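Methyltransferase (Pyrococcus horikoshii, PDB 1IXK) probably transfers methyl groups from S-adenosyl-L-methionine to cytidine in tRNA, as a member of the RsmB/NOP family of RNA methyltransferases. Local coordinates at residues Leu249-Asn254 with Ala294-Pro299. Sequence-based numbering, arbitrary orientation.
Sequences LEPEEN and ARRLYP
Leu249 O, the acceptor, and Pro251 N, a mere neighbour, lie at the edge of the Arg296 guanidinium, in its plane, while Asn254 ND2 lies over one face. The amide plane of Asn254 stands 78° from the guanidinium. Asn254 ND2 and Arg296 NH2 are 3.4 Å apart, but both are donors and form no bond. The amide is held elsewhere, ND2 by Ser248 O and OD1 by Thr246 OG1. Arg296 grips Leu249 O end-on with two nitrogens. Arg296 NH1 and Arg296 NH2 each donate to Leu249 O at 3.0 Å. Both approach from the same face of the carbonyl, NH1 tilted from its plane and NH2 well above it. Both hydrogen bonds are bent, with N-H...O angles of 146° and 148°. The Arg296 chain runs extended from CG to NE, which carries the guanidinium from strand 295-297 across to the loop. Pro251 CG lies 4.1 Å from Arg296 NH2. Leu249 CD2 packs against Tyr298 CD1 at 4.3 Å, and Trp28 of helix 18-28 borders both Leu249 and Arg296. Arg296 NE forms a salt bridge with Glu255, at the start of helix 255-264. A methionine in place of Arg296 would probably leave Leu249 O without these two donors and Glu255 without this charge partner. The contact is buried, and Glu255 is likely to balance the arginine's charge there. The paired bonds tie segment 249-254, just after the predicted nucleophile Cys247, to strand 295-297 of the methyltransferase sheet.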
ATOM      1  N   LEU A 249     -11.192   4.151  -1.322  1.00 14.97           N
ATOM      2  CA  LEU A 249     -12.282   3.734  -0.449  1.00 16.47           C
ATOM      3  C   LEU A 249     -13.359   3.012  -1.257  1.00 15.71           C
ATOM      4  O   LEU A 249     -14.238   2.358  -0.688  1.00 16.03           O
ATOM      5  CB  LEU A 249     -12.924   4.949   0.222  1.00 16.17           C
ATOM      6  CG  LEU A 249     -12.082   5.740   1.217  1.00 19.16           C
ATOM      7  CD1 LEU A 249     -12.823   7.019   1.595  1.00 20.23           C
ATOM      8  CD2 LEU A 249     -11.806   4.876   2.436  1.00 19.36           C
ATOM      9  N   GLU A 250     -13.279   3.121  -2.580  1.00 15.00           N
ATOM     10  CA  GLU A 250     -14.284   2.528  -3.467  1.00 15.76           C
ATOM     11  C   GLU A 250     -14.289   1.007  -3.541  1.00 14.51           C
ATOM     12  O   GLU A 250     -13.269   0.382  -3.844  1.00 13.80           O
ATOM     13  CB  GLU A 250     -14.137   3.066  -4.904  1.00 17.43           C
ATOM     14  CG  GLU A 250     -13.912   4.568  -5.049  1.00 18.29           C
ATOM     15  CD  GLU A 250     -14.884   5.405  -4.244  1.00 20.00           C
ATOM     16  OE1 GLU A 250     -16.082   5.056  -4.180  1.00 17.65           O
ATOM     17  OE2 GLU A 250     -14.448   6.426  -3.679  1.00 20.98           O
ATOM     18  N   PRO A 251     -15.448   0.389  -3.277  1.00 13.82           N
ATOM     19  CA  PRO A 251     -15.532  -1.073  -3.338  1.00 14.12           C
ATOM     20  C   PRO A 251     -15.191  -1.587  -4.739  1.00 13.56           C
ATOM     21  O   PRO A 251     -14.658  -2.682  -4.885  1.00 12.59           O
ATOM     22  CB  PRO A 251     -16.985  -1.353  -2.964  1.00 14.18           C
ATOM     23  CG  PRO A 251     -17.317  -0.228  -2.028  1.00 15.97           C
ATOM     24  CD  PRO A 251     -16.685   0.966  -2.723  1.00 14.53           C
ATOM     25  N   GLU A 252     -15.494  -0.793  -5.768  1.00 13.23           N
ATOM     26  CA  GLU A 252     -15.217  -1.205  -7.143  1.00 13.32           C
ATOM     27  C   GLU A 252     -13.737  -1.459  -7.416  1.00 13.65           C
ATOM     28  O   GLU A 252     -13.393  -2.282  -8.265  1.00 12.20           O
ATOM     29  CB  GLU A 252     -15.749  -0.167  -8.151  1.00 15.70           C
ATOM     30  CG  GLU A 252     -17.276  -0.116  -8.276  1.00 12.02           C
ATOM     31  CD  GLU A 252     -17.935   0.796  -7.261  1.00 19.05           C
ATOM     32  OE1 GLU A 252     -17.255   1.218  -6.292  1.00 16.76           O
ATOM     33  OE2 GLU A 252     -19.144   1.089  -7.432  1.00 15.76           O
ATOM     34  N   GLU A 253     -12.864  -0.747  -6.709  1.00 12.62           N
ATOM     35  CA  GLU A 253     -11.425  -0.909  -6.894  1.00 13.50           C
ATOM     36  C   GLU A 253     -10.839  -1.858  -5.856  1.00 12.68           C
ATOM     37  O   GLU A 253      -9.663  -2.226  -5.937  1.00 11.89           O
ATOM     38  CB  GLU A 253     -10.709   0.443  -6.761  1.00 16.51           C
ATOM     39  CG  GLU A 253     -11.162   1.519  -7.726  1.00 20.32           C
ATOM     40  CD  GLU A 253     -10.525   2.862  -7.412  1.00 23.07           C
ATOM     41  OE1 GLU A 253      -9.304   3.014  -7.625  1.00 23.59           O
ATOM     42  OE2 GLU A 253     -11.247   3.759  -6.933  1.00 24.71           O
ATOM     43  N   ASN A 254     -11.658  -2.248  -4.883  1.00 12.77           N
ATOM     44  CA  ASN A 254     -11.202  -3.121  -3.806  1.00 10.30           C
ATOM     45  C   ASN A 254     -11.915  -4.476  -3.738  1.00 10.01           C
ATOM     46  O   ASN A 254     -11.530  -5.433  -4.423  1.00  9.95           O
ATOM     47  CB  ASN A 254     -11.355  -2.401  -2.457  1.00 12.19           C
ATOM     48  CG  ASN A 254     -10.514  -1.134  -2.367  1.00 14.83           C
ATOM     49  OD1 ASN A 254      -9.463  -1.029  -2.997  1.00 15.33           O
ATOM     50  ND2 ASN A 254     -10.964  -0.179  -1.561  1.00 16.29           N
ATOM     51  N   ALA A 294      -9.628  -9.822   3.947  1.00 10.17           N
ATOM     52  CA  ALA A 294      -9.056  -8.576   3.436  1.00 10.33           C
ATOM     53  C   ALA A 294      -9.274  -7.503   4.501  1.00  9.79           C
ATOM     54  O   ALA A 294     -10.182  -7.624   5.323  1.00 10.15           O
ATOM     55  CB  ALA A 294      -9.744  -8.178   2.134  1.00 10.45           C
ATOM     56  N   ARG A 295      -8.458  -6.451   4.478  1.00 10.85           N
ATOM     57  CA  ARG A 295      -8.549  -5.395   5.484  1.00  9.38           C
ATOM     58  C   ARG A 295      -8.629  -3.994   4.900  1.00  8.70           C
ATOM     59  O   ARG A 295      -8.256  -3.760   3.757  1.00  8.00           O
ATOM     60  CB  ARG A 295      -7.324  -5.441   6.407  1.00 13.89           C
ATOM     61  CG  ARG A 295      -6.875  -6.837   6.805  1.00 14.89           C
ATOM     62  CD  ARG A 295      -7.989  -7.610   7.472  1.00 19.22           C
ATOM     63  NE  ARG A 295      -8.360  -7.060   8.769  1.00 18.97           N
ATOM     64  CZ  ARG A 295      -9.369  -7.515   9.505  1.00 20.10           C
ATOM     65  NH1 ARG A 295     -10.104  -8.523   9.064  1.00 19.40           N
ATOM     66  NH2 ARG A 295      -9.646  -6.966  10.679  1.00 19.84           N
ATOM     67  N   ARG A 296      -9.114  -3.068   5.714  1.00  8.97           N
ATOM     68  CA  ARG A 296      -9.220  -1.665   5.338  1.00 10.62           C
ATOM     69  C   ARG A 296      -8.721  -0.799   6.485  1.00 13.78           C
ATOM     70  O   ARG A 296      -8.952  -1.107   7.661  1.00 11.89           O
ATOM     71  CB  ARG A 296     -10.674  -1.277   5.054  1.00 13.07           C
ATOM     72  CG  ARG A 296     -11.146  -1.541   3.634  1.00 12.49           C
ATOM     73  CD  ARG A 296     -12.613  -1.151   3.498  1.00 17.42           C
ATOM     74  NE  ARG A 296     -13.107  -1.283   2.131  1.00 14.68           N
ATOM     75  CZ  ARG A 296     -13.396  -0.256   1.341  1.00 18.41           C
ATOM     76  NH1 ARG A 296     -13.236   0.987   1.781  1.00 16.93           N
ATOM     77  NH2 ARG A 296     -13.864  -0.468   0.117  1.00 16.15           N
ATOM     78  N   LEU A 297      -8.037   0.285   6.133  1.00 13.06           N
ATOM     79  CA  LEU A 297      -7.552   1.243   7.114  1.00 14.67           C
ATOM     80  C   LEU A 297      -8.355   2.502   6.821  1.00 16.95           C
ATOM     81  O   LEU A 297      -8.545   2.870   5.659  1.00 15.96           O
ATOM     82  CB  LEU A 297      -6.058   1.523   6.932  1.00 14.56           C
ATOM     83  CG  LEU A 297      -5.088   0.382   7.243  1.00 14.36           C
ATOM     84  CD1 LEU A 297      -3.660   0.854   6.989  1.00 15.33           C
ATOM     85  CD2 LEU A 297      -5.257  -0.067   8.693  1.00 15.55           C
ATOM     86  N   TYR A 298      -8.837   3.147   7.875  1.00 18.96           N
ATOM     87  CA  TYR A 298      -9.642   4.356   7.735  1.00 21.34           C
ATOM     88  C   TYR A 298      -8.953   5.550   8.380  1.00 22.58           C
ATOM     89  O   TYR A 298      -8.374   5.437   9.461  1.00 22.80           O
ATOM     90  CB  TYR A 298     -11.007   4.136   8.381  1.00 20.90           C
ATOM     91  CG  TYR A 298     -11.879   3.151   7.641  1.00 22.14           C
ATOM     92  CD1 TYR A 298     -12.507   3.509   6.447  1.00 22.00           C
ATOM     93  CD2 TYR A 298     -12.086   1.862   8.138  1.00 20.95           C
ATOM     94  CE1 TYR A 298     -13.323   2.618   5.770  1.00 21.41           C
ATOM     95  CE2 TYR A 298     -12.903   0.957   7.465  1.00 21.90           C
ATOM     96  CZ  TYR A 298     -13.521   1.345   6.282  1.00 21.97           C
ATOM     97  OH  TYR A 298     -14.352   0.471   5.621  1.00 19.25           O
ATOM     98  N   PRO A 299      -9.020   6.717   7.728  1.00 23.45           N
ATOM     99  CA  PRO A 299      -8.389   7.927   8.256  1.00 24.74           C
ATOM    100  C   PRO A 299      -8.952   8.409   9.587  1.00 23.49           C
ATOM    101  O   PRO A 299      -8.295   9.164  10.292  1.00 23.95           O
ATOM    102  CB  PRO A 299      -8.593   8.940   7.131  1.00 26.17           C
ATOM    103  CG  PRO A 299      -9.882   8.497   6.517  1.00 26.63           C
ATOM    104  CD  PRO A 299      -9.720   6.998   6.464  1.00 24.78           C
TER